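Local coordinates for DisA protein (Sorangium cellulosum, PDB 6CCA) that probably transfers methyl groups to a carbon of the growing polyketide chain, building the gem-dimethyl group on the disorazol assembly line, at residues F30-E35 and K327-L332; K225-E230 and H252-Y257; N314-L319 and L379-F384; R385-L390 and I405-D410. One frame throughout, in Å; residues are numbered along the deposited sequence.

How the contacts relate
Three of the four contacts meet in one mixed beta-sheet of a methyltransferase-like fold, and contact 3 packs helix ends against it. Contact 1 and contact 4 are the closest pair, their centres about 9 Å apart: strand 330-337 lies beside strand 402-409, and Asn329 N reaches Ser409 O at 2.8 Å. Contact 3 touches both, with Leu379 CD2 3.9 Å from Leu332 CD2 and Phe384 CD2 3.7 Å from Ala407 CB. Contact 2 stands apart in the parallel part of the sheet, its centre about 15 Å from that of contact 1 and about 22 Å from that of contact 3. Its first strand leads into the glycine-rich loop that, as in related methyltransferases, probably binds S-adenosylmethionine.

Contact 1 (F30-E35 and K327-L332); sequences FEPLLE and KANGWL
Two first torsions set up the polar and apolar halves of this contact: Asn329 holds CG anti to its carbonyl carbon (chi1 -60°), which turns the amide to the 30-35 chain, and Leu34 extends CG opposite its own backbone N (chi1 -174°), which carries CD1 over the indole of Trp331. The amide makes the direct hydrogen bond of the pair. Asn329 ND2 donates to Phe30 O at 2.9 Å, with the donor in the carbonyl plane and the acceptor close to the amide plane, so the bond fixes the rotation of the amide. Pro32 lies against the same group, its CD 3.6 Å from Asn329 ND2. The Phe30 ring turns its edge to the backbone, CE1 standing 3.1 Å from Asn329 O, while Lys327 CD also approaches the edge. Leu34 CD1 forms a CH-pi contact 3.8 Å from the centroid of the six-membered ring of Trp331, 15° off the normal, and Leu33 CD1 meets Trp331 CZ2 at 3.7 Å. At the indole edge a water accepts from Trp331 NE1 (2.9 Å) and from Leu33 N, and donates to Asn329 O, so one molecule ties three polar groups together. A type II turn from Lys327 to Gly330, closed by Gly330 N to Lys327 O, presents Asn329 at the corner. Beyond the pair, Lys327 forms a salt bridge with Asp301 on strand 300-306, and Phe212 of helix 196-216 meets Trp331 edge-to-face. The segment leading into helix 34-41 thus lies across the start of strand 330-337, between helix 196-216 and strand 402-409.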
# COMPACT_ATOMS: atom_id res chain seq x y z
N PHE A 30 -24.50 -18.52 2.29
CA PHE A 30 -24.96 -17.77 3.45
C PHE A 30 -25.44 -16.41 2.95
O PHE A 30 -25.13 -16.04 1.84
CB PHE A 30 -23.84 -17.63 4.52
CG PHE A 30 -22.55 -17.01 3.98
CD1 PHE A 30 -22.37 -15.62 4.02
CD2 PHE A 30 -21.49 -17.79 3.48
CE1 PHE A 30 -21.20 -15.01 3.55
CE2 PHE A 30 -20.30 -17.17 3.03
CZ PHE A 30 -20.18 -15.78 3.04
N GLU A 31 -26.21 -15.70 3.75
CA GLU A 31 -26.77 -14.40 3.38
C GLU A 31 -25.77 -13.24 3.36
O GLU A 31 -24.79 -13.28 4.07
CB GLU A 31 -27.89 -14.07 4.39
CG GLU A 31 -29.09 -15.02 4.17
CD GLU A 31 -29.80 -14.76 2.84
OE1 GLU A 31 -30.66 -13.85 2.82
OE2 GLU A 31 -29.50 -15.44 1.81
N PRO A 32 -26.02 -12.24 2.52
CA PRO A 32 -25.15 -11.07 2.48
C PRO A 32 -25.10 -10.46 3.86
O PRO A 32 -26.13 -10.31 4.54
CB PRO A 32 -25.82 -10.16 1.46
CG PRO A 32 -26.63 -11.07 0.59
CD PRO A 32 -27.06 -12.20 1.48
N LEU A 33 -23.90 -10.17 4.33
CA LEU A 33 -23.76 -9.55 5.65
C LEU A 33 -23.00 -8.22 5.73
O LEU A 33 -22.86 -7.65 6.80
CB LEU A 33 -23.29 -10.54 6.69
CG LEU A 33 -21.89 -11.11 6.51
CD1 LEU A 33 -21.14 -11.11 7.83
CD2 LEU A 33 -22.03 -12.51 5.92
N LEU A 34 -22.48 -7.77 4.61
CA LEU A 34 -21.68 -6.57 4.65
C LEU A 34 -22.48 -5.32 4.98
O LEU A 34 -22.05 -4.50 5.78
CB LEU A 34 -20.93 -6.38 3.35
CG LEU A 34 -19.92 -5.21 3.31
CD1 LEU A 34 -18.97 -5.26 4.46
CD2 LEU A 34 -19.17 -5.17 1.98
N GLU A 35 -23.66 -5.20 4.43
CA GLU A 35 -24.46 -3.95 4.63
C GLU A 35 -24.66 -3.68 6.11
O GLU A 35 -24.41 -2.56 6.58
CB GLU A 35 -25.81 -4.10 3.89
CG GLU A 35 -26.79 -2.94 4.07
CD GLU A 35 -28.07 -3.10 3.21
OE1 GLU A 35 -28.23 -4.05 2.40
OE2 GLU A 35 -28.94 -2.22 3.38
N LYS A 327 -16.05 -17.26 -1.67
CA LYS A 327 -17.46 -17.66 -1.70
C LYS A 327 -18.32 -16.50 -2.15
O LYS A 327 -17.98 -15.33 -1.98
CB LYS A 327 -17.88 -18.04 -0.29
CG LYS A 327 -17.22 -19.34 0.16
CD LYS A 327 -17.55 -19.71 1.57
CE LYS A 327 -16.71 -20.93 1.97
NZ LYS A 327 -16.90 -21.06 3.44
N ALA A 328 -19.46 -16.83 -2.73
CA ALA A 328 -20.49 -15.85 -2.90
C ALA A 328 -20.76 -15.15 -1.59
O ALA A 328 -20.86 -15.79 -0.54
CB ALA A 328 -21.77 -16.55 -3.46
N ASN A 329 -20.96 -13.83 -1.65
CA ASN A 329 -21.11 -12.98 -0.45
C ASN A 329 -19.92 -13.08 0.56
O ASN A 329 -20.07 -12.74 1.76
CB ASN A 329 -22.35 -13.39 0.33
CG ASN A 329 -23.61 -13.25 -0.51
OD1 ASN A 329 -23.65 -12.36 -1.33
ND2 ASN A 329 -24.61 -14.12 -0.32
N GLY A 330 -18.73 -13.47 0.04
CA GLY A 330 -17.49 -13.37 0.80
C GLY A 330 -16.96 -11.92 0.64
O GLY A 330 -17.31 -11.18 -0.33
N TRP A 331 -16.15 -11.52 1.58
CA TRP A 331 -15.59 -10.13 1.56
C TRP A 331 -14.16 -10.04 1.07
O TRP A 331 -13.32 -10.92 1.39
CB TRP A 331 -15.62 -9.55 2.97
CG TRP A 331 -16.95 -9.37 3.64
CD1 TRP A 331 -18.16 -9.79 3.22
CD2 TRP A 331 -17.13 -8.83 4.93
NE1 TRP A 331 -19.12 -9.44 4.16
CE2 TRP A 331 -18.49 -8.89 5.24
CE3 TRP A 331 -16.23 -8.29 5.88
CZ2 TRP A 331 -19.01 -8.40 6.44
CZ3 TRP A 331 -16.73 -7.82 7.10
CH2 TRP A 331 -18.15 -7.86 7.36
N LEU A 332 -13.88 -8.99 0.31
CA LEU A 332 -12.53 -8.51 0.10
C LEU A 332 -12.29 -7.33 1.03
O LEU A 332 -13.14 -6.43 1.11
CB LEU A 332 -12.39 -8.09 -1.34
CG LEU A 332 -11.08 -7.41 -1.70
CD1 LEU A 332 -9.89 -8.36 -1.48
CD2 LEU A 332 -11.08 -6.95 -3.16
O HOH W 1 -21.50 -10.49 2.92

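Contact 2 (K225-E230 and H252-Y257); sequences KITILE and HLEYFY
Strands 226-230 and 253-257 run parallel, 14° between their directions and 4.7 Å apart at closest approach, and five backbone hydrogen bonds alternate from Ile226 N to His252 O (2.8 Å) as far as Glu230 N to Phe256 O. Side chains then divide between two faces. On the face of Thr227, Leu229, Glu254 and Phe256, Thr227 OG1 donates to Glu254 OE1 at 2.9 Å, meeting the carboxylate from 43° above its plane; Arg299 forms a salt bridge with the other oxygen. Thr227 CG2 lies 3.9 Å from Phe256 CE1. On the opposite face, Ile228 CD1 packs on Leu253 CD1 at 3.7 Å, and its CG2 branch, anti to the backbone N, meets the Tyr255 ring. Tyr255 OH donates to Glu230 OE1 over 2.6 Å, the ring and carboxylate planes 89° apart; Thr239 also hydrogen-bonds that oxygen, so two partners position the acid. At the exposed end a water bridges Lys225 NZ and Leu253 O. The two strands and helix 239-246 form a beta-alpha-beta unit, as in the Rossmann-like fold of class I methyltransferases, where the first strand leads into the glycine-rich loop that typically holds S-adenosylmethionine.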
# COMPACT_ATOMS: atom_id res chain seq x y z
N LYS A 225 -15.77 -24.47 9.46
CA LYS A 225 -14.88 -23.32 9.70
C LYS A 225 -15.10 -22.15 8.78
O LYS A 225 -15.61 -22.31 7.67
CB LYS A 225 -13.44 -23.77 9.63
CG LYS A 225 -13.15 -24.77 10.77
CD LYS A 225 -11.71 -25.01 10.95
CE LYS A 225 -11.55 -25.97 12.14
NZ LYS A 225 -10.40 -26.83 11.79
N ILE A 226 -14.65 -20.99 9.25
CA ILE A 226 -14.52 -19.79 8.45
C ILE A 226 -13.06 -19.74 7.99
O ILE A 226 -12.17 -20.03 8.82
CB ILE A 226 -14.78 -18.52 9.29
CG1 ILE A 226 -16.24 -18.43 9.80
CG2 ILE A 226 -14.47 -17.30 8.45
CD1 ILE A 226 -17.23 -18.32 8.69
N THR A 227 -12.86 -19.47 6.69
CA THR A 227 -11.54 -19.54 6.06
C THR A 227 -11.16 -18.18 5.51
O THR A 227 -11.87 -17.64 4.67
CB THR A 227 -11.53 -20.57 4.93
OG1 THR A 227 -12.03 -21.80 5.43
CG2 THR A 227 -10.12 -20.85 4.45
N ILE A 228 -10.03 -17.65 5.99
CA ILE A 228 -9.60 -16.32 5.56
C ILE A 228 -8.29 -16.48 4.83
O ILE A 228 -7.45 -17.27 5.26
CB ILE A 228 -9.41 -15.46 6.80
CG1 ILE A 228 -10.72 -15.39 7.58
CG2 ILE A 228 -8.77 -14.12 6.45
CD1 ILE A 228 -10.62 -14.64 8.90
N LEU A 229 -8.15 -15.82 3.70
CA LEU A 229 -6.90 -15.80 2.95
C LEU A 229 -6.27 -14.43 3.08
O LEU A 229 -6.91 -13.46 2.77
CB LEU A 229 -7.19 -16.10 1.50
CG LEU A 229 -6.10 -15.79 0.47
CD1 LEU A 229 -5.00 -16.80 0.71
CD2 LEU A 229 -6.64 -15.92 -0.94
N GLU A 230 -5.00 -14.36 3.47
CA GLU A 230 -4.24 -13.17 3.32
C GLU A 230 -3.30 -13.30 2.14
O GLU A 230 -2.49 -14.22 2.07
CB GLU A 230 -3.43 -12.81 4.55
CG GLU A 230 -2.68 -11.51 4.38
CD GLU A 230 -2.00 -10.98 5.65
OE1 GLU A 230 -1.89 -11.73 6.66
OE2 GLU A 230 -1.53 -9.80 5.55
N HIS A 252 -13.02 -22.39 15.14
CA HIS A 252 -13.75 -22.35 13.86
C HIS A 252 -13.08 -21.52 12.76
O HIS A 252 -13.74 -21.02 11.88
CB HIS A 252 -15.19 -21.94 14.05
CG HIS A 252 -15.44 -21.27 15.35
ND1 HIS A 252 -15.00 -20.00 15.61
CD2 HIS A 252 -16.09 -21.69 16.46
CE1 HIS A 252 -15.35 -19.67 16.84
NE2 HIS A 252 -16.02 -20.67 17.37
N LEU A 253 -11.78 -21.44 12.79
CA LEU A 253 -11.06 -20.63 11.84
C LEU A 253 -9.94 -21.41 11.15
O LEU A 253 -9.22 -22.20 11.78
CB LEU A 253 -10.54 -19.41 12.60
CG LEU A 253 -9.61 -18.46 11.87
CD1 LEU A 253 -10.41 -17.75 10.81
CD2 LEU A 253 -9.07 -17.49 12.89
N GLU A 254 -9.81 -21.21 9.83
CA GLU A 254 -8.57 -21.49 9.13
C GLU A 254 -8.05 -20.20 8.46
O GLU A 254 -8.80 -19.53 7.73
CB GLU A 254 -8.75 -22.50 8.05
CG GLU A 254 -9.48 -23.76 8.37
CD GLU A 254 -9.74 -24.49 7.08
OE1 GLU A 254 -10.83 -24.27 6.42
OE2 GLU A 254 -8.75 -25.10 6.68
N TYR A 255 -6.77 -19.87 8.64
CA TYR A 255 -6.20 -18.70 8.06
C TYR A 255 -5.03 -19.11 7.14
O TYR A 255 -4.14 -19.86 7.52
CB TYR A 255 -5.73 -17.81 9.18
CG TYR A 255 -5.26 -16.43 8.81
CD1 TYR A 255 -4.01 -16.19 8.26
CD2 TYR A 255 -6.07 -15.33 9.10
CE1 TYR A 255 -3.58 -14.89 7.95
CE2 TYR A 255 -5.69 -14.04 8.78
CZ TYR A 255 -4.43 -13.80 8.22
OH TYR A 255 -4.08 -12.48 7.94
N PHE A 256 -5.09 -18.69 5.88
CA PHE A 256 -4.05 -18.94 4.93
C PHE A 256 -3.13 -17.72 4.82
O PHE A 256 -3.49 -16.64 4.31
CB PHE A 256 -4.64 -19.30 3.58
CG PHE A 256 -5.10 -20.73 3.48
CD1 PHE A 256 -6.24 -21.16 4.17
CD2 PHE A 256 -4.39 -21.64 2.72
CE1 PHE A 256 -6.65 -22.50 4.11
CE2 PHE A 256 -4.82 -22.99 2.62
CZ PHE A 256 -5.90 -23.41 3.36
N TYR A 257 -1.90 -17.91 5.31
CA TYR A 257 -0.80 -16.97 5.19
C TYR A 257 -0.07 -17.24 3.85
O TYR A 257 0.54 -18.30 3.69
CB TYR A 257 0.13 -17.17 6.40
CG TYR A 257 1.33 -16.25 6.51
CD1 TYR A 257 2.32 -16.21 5.57
CD2 TYR A 257 1.48 -15.43 7.60
CE1 TYR A 257 3.44 -15.38 5.72
CE2 TYR A 257 2.61 -14.65 7.75
CZ TYR A 257 3.57 -14.64 6.81
OH TYR A 257 4.65 -13.78 7.01
O HOH W 2 -8.36 -24.60 12.04

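Contact 3 (N314-L319 and L379-F384); sequences NLRSTL and LEEEGF
Leu319 and Leu379 make the packed side of this contact, and Arg316 spans its more exposed side. Leu319 CD2 lies 3.9 Å from Leu379 CD2, the two side chains crossing at about a right angle, and Leu319 CD1 comes within 4.0 Å of Glu382 CG. Phe384 adds only a light touch here, turning its ring edge to Leu319 O. These apolar groups continue inward onto Leu332 of strand 330-337, while Leu378 of helix 372-381 lies against both Arg316 and Leu319.

Toward solvent the contact becomes a salt-bridge network held at the tips of long side chains. Arg316 is extended from CG to NE, which carries its guanidinium from helix 315-325 to the end of helix 372-381. NH1 and NH2 grip Glu381 end-on, both reaching the single atom OE1, with Arg316 NH2 at 2.7 Å; the guanidinium and this carboxylate are nearly coplanar, 12° apart. NH1 also donates to Glu382 OE2 at 2.7 Å, using the anti lone pair, although that carboxylate is turned 69° from the guanidinium. Glu382 is bent at chi2 (-54°), bringing its carboxylate across the aliphatic stem of the arginine, and its other oxygen accepts from Gln320. Gly383, at positive phi, closes the helix in a Schellman motif, with Phe384 N bonded to Leu379 O. Glu362 forms a further salt bridge to Arg316 NH2. One cation therefore faces three carboxylates, and the shared arginine would be expected to offset the repulsion among the acids and to keep them ionised.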
# COMPACT_ATOMS: atom_id res chain seq x y z
N ASN A 314 -2.49 -6.47 -14.10
CA ASN A 314 -3.83 -6.19 -14.47
C ASN A 314 -4.80 -6.32 -13.30
O ASN A 314 -5.10 -7.41 -12.85
CB ASN A 314 -4.29 -7.15 -15.57
CG ASN A 314 -5.61 -6.71 -16.15
OD1 ASN A 314 -6.67 -6.96 -15.59
ND2 ASN A 314 -5.54 -5.92 -17.21
N LEU A 315 -5.29 -5.19 -12.82
CA LEU A 315 -6.11 -5.15 -11.63
C LEU A 315 -7.42 -5.90 -11.78
O LEU A 315 -7.81 -6.65 -10.90
CB LEU A 315 -6.28 -3.68 -11.18
CG LEU A 315 -6.78 -3.44 -9.74
CD1 LEU A 315 -5.92 -4.27 -8.76
CD2 LEU A 315 -6.77 -1.95 -9.40
N ARG A 316 -8.11 -5.69 -12.90
CA ARG A 316 -9.40 -6.33 -13.14
C ARG A 316 -9.28 -7.85 -13.12
O ARG A 316 -10.14 -8.55 -12.58
CB ARG A 316 -9.99 -5.87 -14.47
CG ARG A 316 -10.52 -4.44 -14.46
CD ARG A 316 -11.14 -4.07 -15.80
NE ARG A 316 -11.37 -2.64 -15.91
CZ ARG A 316 -12.47 -2.02 -15.49
NH1 ARG A 316 -13.45 -2.72 -14.93
NH2 ARG A 316 -12.60 -0.71 -15.63
N SER A 317 -8.20 -8.36 -13.71
CA SER A 317 -7.95 -9.75 -13.78
C SER A 317 -7.66 -10.31 -12.36
O SER A 317 -8.07 -11.39 -11.98
CB SER A 317 -6.73 -9.94 -14.71
OG SER A 317 -6.36 -11.27 -14.73
N THR A 318 -6.88 -9.56 -11.59
CA THR A 318 -6.55 -9.96 -10.25
C THR A 318 -7.80 -10.00 -9.37
O THR A 318 -7.99 -10.95 -8.63
CB THR A 318 -5.47 -9.00 -9.71
OG1 THR A 318 -4.24 -9.25 -10.39
CG2 THR A 318 -5.23 -9.17 -8.20
N LEU A 319 -8.68 -9.03 -9.54
CA LEU A 319 -9.94 -9.01 -8.84
C LEU A 319 -10.84 -10.20 -9.19
O LEU A 319 -11.52 -10.73 -8.31
CB LEU A 319 -10.70 -7.73 -9.07
CG LEU A 319 -10.01 -6.50 -8.47
CD1 LEU A 319 -10.72 -5.23 -8.95
CD2 LEU A 319 -9.98 -6.55 -6.94
N LEU A 379 -14.43 -1.75 -8.21
CA LEU A 379 -14.85 -2.99 -7.56
C LEU A 379 -16.33 -3.22 -8.01
O LEU A 379 -16.72 -4.38 -8.25
CB LEU A 379 -14.81 -2.84 -6.06
CG LEU A 379 -13.36 -2.90 -5.55
CD1 LEU A 379 -13.23 -2.31 -4.19
CD2 LEU A 379 -12.84 -4.37 -5.55
N GLU A 380 -17.11 -2.13 -8.00
CA GLU A 380 -18.53 -2.25 -8.56
C GLU A 380 -18.58 -2.78 -9.97
O GLU A 380 -19.38 -3.70 -10.27
CB GLU A 380 -19.25 -0.90 -8.44
CG GLU A 380 -19.63 -0.62 -7.03
CD GLU A 380 -20.13 0.80 -6.77
OE1 GLU A 380 -20.02 1.61 -7.69
OE2 GLU A 380 -20.61 1.09 -5.65
N GLU A 381 -17.75 -2.26 -10.86
CA GLU A 381 -17.70 -2.77 -12.22
C GLU A 381 -17.35 -4.21 -12.30
O GLU A 381 -17.75 -4.88 -13.23
CB GLU A 381 -16.70 -2.02 -13.09
CG GLU A 381 -17.15 -0.64 -13.45
CD GLU A 381 -16.03 0.21 -14.01
OE1 GLU A 381 -15.06 -0.30 -14.60
OE2 GLU A 381 -16.15 1.41 -13.87
N GLU A 382 -16.51 -4.68 -11.39
CA GLU A 382 -16.09 -6.07 -11.37
C GLU A 382 -17.05 -6.98 -10.63
O GLU A 382 -16.75 -8.16 -10.39
CB GLU A 382 -14.64 -6.18 -10.80
CG GLU A 382 -13.58 -5.56 -11.75
CD GLU A 382 -13.63 -6.14 -13.17
OE1 GLU A 382 -13.54 -7.37 -13.30
OE2 GLU A 382 -13.76 -5.32 -14.11
N GLY A 383 -18.18 -6.42 -10.22
CA GLY A 383 -19.23 -7.23 -9.61
C GLY A 383 -19.17 -7.45 -8.11
O GLY A 383 -19.70 -8.44 -7.62
N PHE A 384 -18.53 -6.53 -7.37
CA PHE A 384 -18.73 -6.51 -5.97
C PHE A 384 -19.88 -5.57 -5.67
O PHE A 384 -20.09 -4.64 -6.47
CB PHE A 384 -17.44 -6.01 -5.25
CG PHE A 384 -16.29 -6.97 -5.34
CD1 PHE A 384 -15.44 -6.96 -6.45
CD2 PHE A 384 -15.98 -7.86 -4.30
CE1 PHE A 384 -14.34 -7.85 -6.55
CE2 PHE A 384 -14.89 -8.74 -4.40
CZ PHE A 384 -14.06 -8.73 -5.53

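Contact 4 (R385-L390 and I405-D410); sequences RRVAPL and ILAESD
Glu408 OE1 is gripped by two consecutive arginines of the facing segment. Arg386 NH1 reaches it at 2.8 Å on the syn lone pair, the oxygen tilted 22° from the guanidinium plane, whereas Arg385 NH2 comes at 3.3 Å from above the carboxylate plane with the oxygen in its own guanidinium plane; a weak bond from Arg385 NE accompanies it. The bend of Arg385 at chi3 (-81°) turns its guanidinium across the acid, and Asp410 CA lies over one face of that group. Arg386 instead runs side by side with Glu408, and its guanidinium has Arg385 CB over its centre. Leu34 N donates to the remaining oxygen, Glu408 OE2, so both oxygens of this buried carboxylate are engaged, which would be expected to keep it ionised.

Backbone pairing frames the charge cluster. Arg385 and Glu408 exchange two hydrogen bonds, and so do Ala388 and Leu406, with Ala388 N to Leu406 O at 2.7 Å. Between Arg385 and Ala388 the register slips by one, a beta bulge in which Arg386, at positive phi (55°), and Val387 stand opposite Ala407. Within the bulge Val387 CG2 meets Ala407 CB at 4.1 Å; past it Pro389 CB rests on Ile405 CG1 at 4.0 Å, on the side where helix 372-381 packs. Leu406 and Ala388 face helix 34-41 instead. The reversed strand 402-409 lies between strand 330-337 and strand 387-389, with the bulge on the 385-388 side; such a reversed strand in an otherwise parallel sheet is the C-terminal hallmark of the class I methyltransferase fold.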
# COMPACT_ATOMS: atom_id res chain seq x y z
N ARG A 385 -20.53 -5.75 -4.53
CA ARG A 385 -21.60 -4.89 -4.01
C ARG A 385 -21.31 -4.36 -2.61
O ARG A 385 -20.42 -4.80 -1.97
CB ARG A 385 -22.91 -5.66 -3.92
CG ARG A 385 -23.03 -6.75 -4.92
CD ARG A 385 -24.32 -7.48 -4.85
NE ARG A 385 -24.25 -8.46 -3.79
CZ ARG A 385 -24.68 -9.69 -3.88
NH1 ARG A 385 -25.18 -10.12 -5.01
NH2 ARG A 385 -24.62 -10.46 -2.83
N ARG A 386 -22.12 -3.42 -2.16
CA ARG A 386 -21.98 -2.84 -0.85
C ARG A 386 -20.58 -2.28 -0.66
O ARG A 386 -20.13 -2.18 0.42
CB ARG A 386 -22.25 -3.88 0.23
CG ARG A 386 -23.60 -3.87 0.87
CD ARG A 386 -24.27 -5.17 0.47
NE ARG A 386 -25.34 -4.89 -0.37
CZ ARG A 386 -26.11 -5.73 -1.01
NH1 ARG A 386 -25.95 -7.04 -1.00
NH2 ARG A 386 -27.06 -5.21 -1.70
N VAL A 387 -19.95 -1.93 -1.75
CA VAL A 387 -18.59 -1.48 -1.68
C VAL A 387 -18.47 -0.27 -0.76
O VAL A 387 -19.16 0.68 -0.92
CB VAL A 387 -17.98 -1.21 -3.04
CG1 VAL A 387 -16.53 -0.84 -2.87
CG2 VAL A 387 -18.08 -2.42 -3.92
N ALA A 388 -17.62 -0.40 0.24
CA ALA A 388 -17.50 0.58 1.31
C ALA A 388 -16.08 1.00 1.64
O ALA A 388 -15.42 0.39 2.49
CB ALA A 388 -18.22 0.10 2.55
N PRO A 389 -15.59 2.06 0.97
CA PRO A 389 -14.43 2.72 1.47
C PRO A 389 -14.88 3.40 2.74
O PRO A 389 -15.95 4.09 2.76
CB PRO A 389 -14.09 3.73 0.39
CG PRO A 389 -14.91 3.38 -0.79
CD PRO A 389 -16.12 2.67 -0.24
N LEU A 390 -14.17 3.17 3.82
CA LEU A 390 -14.63 3.69 5.11
C LEU A 390 -14.51 5.24 5.11
O LEU A 390 -13.76 5.80 4.32
CB LEU A 390 -13.92 3.03 6.25
CG LEU A 390 -14.24 1.54 6.39
CD1 LEU A 390 -13.42 0.96 7.49
CD2 LEU A 390 -15.75 1.36 6.63
N ILE A 405 -11.06 -0.48 2.62
CA ILE A 405 -12.16 -0.64 1.65
C ILE A 405 -12.70 -2.05 1.76
O ILE A 405 -11.94 -2.99 1.70
CB ILE A 405 -11.75 -0.32 0.20
CG1 ILE A 405 -11.10 1.09 0.13
CG2 ILE A 405 -12.97 -0.41 -0.72
CD1 ILE A 405 -9.72 1.06 -0.35
N LEU A 406 -13.99 -2.17 2.00
CA LEU A 406 -14.70 -3.46 2.12
C LEU A 406 -15.60 -3.67 0.91
O LEU A 406 -16.19 -2.71 0.40
CB LEU A 406 -15.55 -3.52 3.38
CG LEU A 406 -14.84 -3.06 4.68
CD1 LEU A 406 -15.82 -3.00 5.83
CD2 LEU A 406 -13.74 -3.97 5.03
N ALA A 407 -15.67 -4.89 0.41
CA ALA A 407 -16.49 -5.17 -0.76
C ALA A 407 -17.02 -6.62 -0.68
O ALA A 407 -16.32 -7.50 -0.18
CB ALA A 407 -15.66 -5.03 -1.98
N GLU A 408 -18.27 -6.81 -1.12
CA GLU A 408 -18.96 -8.11 -1.03
C GLU A 408 -19.04 -8.70 -2.42
O GLU A 408 -19.50 -8.08 -3.41
CB GLU A 408 -20.35 -7.87 -0.45
CG GLU A 408 -21.28 -9.08 -0.39
CD GLU A 408 -22.60 -8.67 0.23
OE1 GLU A 408 -23.47 -8.37 -0.57
OE2 GLU A 408 -22.74 -8.66 1.49
N SER A 409 -18.59 -9.92 -2.54
CA SER A 409 -18.56 -10.55 -3.84
C SER A 409 -19.96 -11.05 -4.19
O SER A 409 -20.62 -11.62 -3.35
CB SER A 409 -17.66 -11.77 -3.84
OG SER A 409 -17.68 -12.33 -5.13
N ASP A 410 -20.35 -10.87 -5.45
CA ASP A 410 -21.62 -11.38 -5.93
C ASP A 410 -21.52 -12.86 -6.31
O ASP A 410 -22.50 -13.47 -6.72
CB ASP A 410 -22.11 -10.57 -7.12
CG ASP A 410 -21.29 -10.81 -8.37
OD1 ASP A 410 -20.23 -11.46 -8.27
OD2 ASP A 410 -21.71 -10.36 -9.46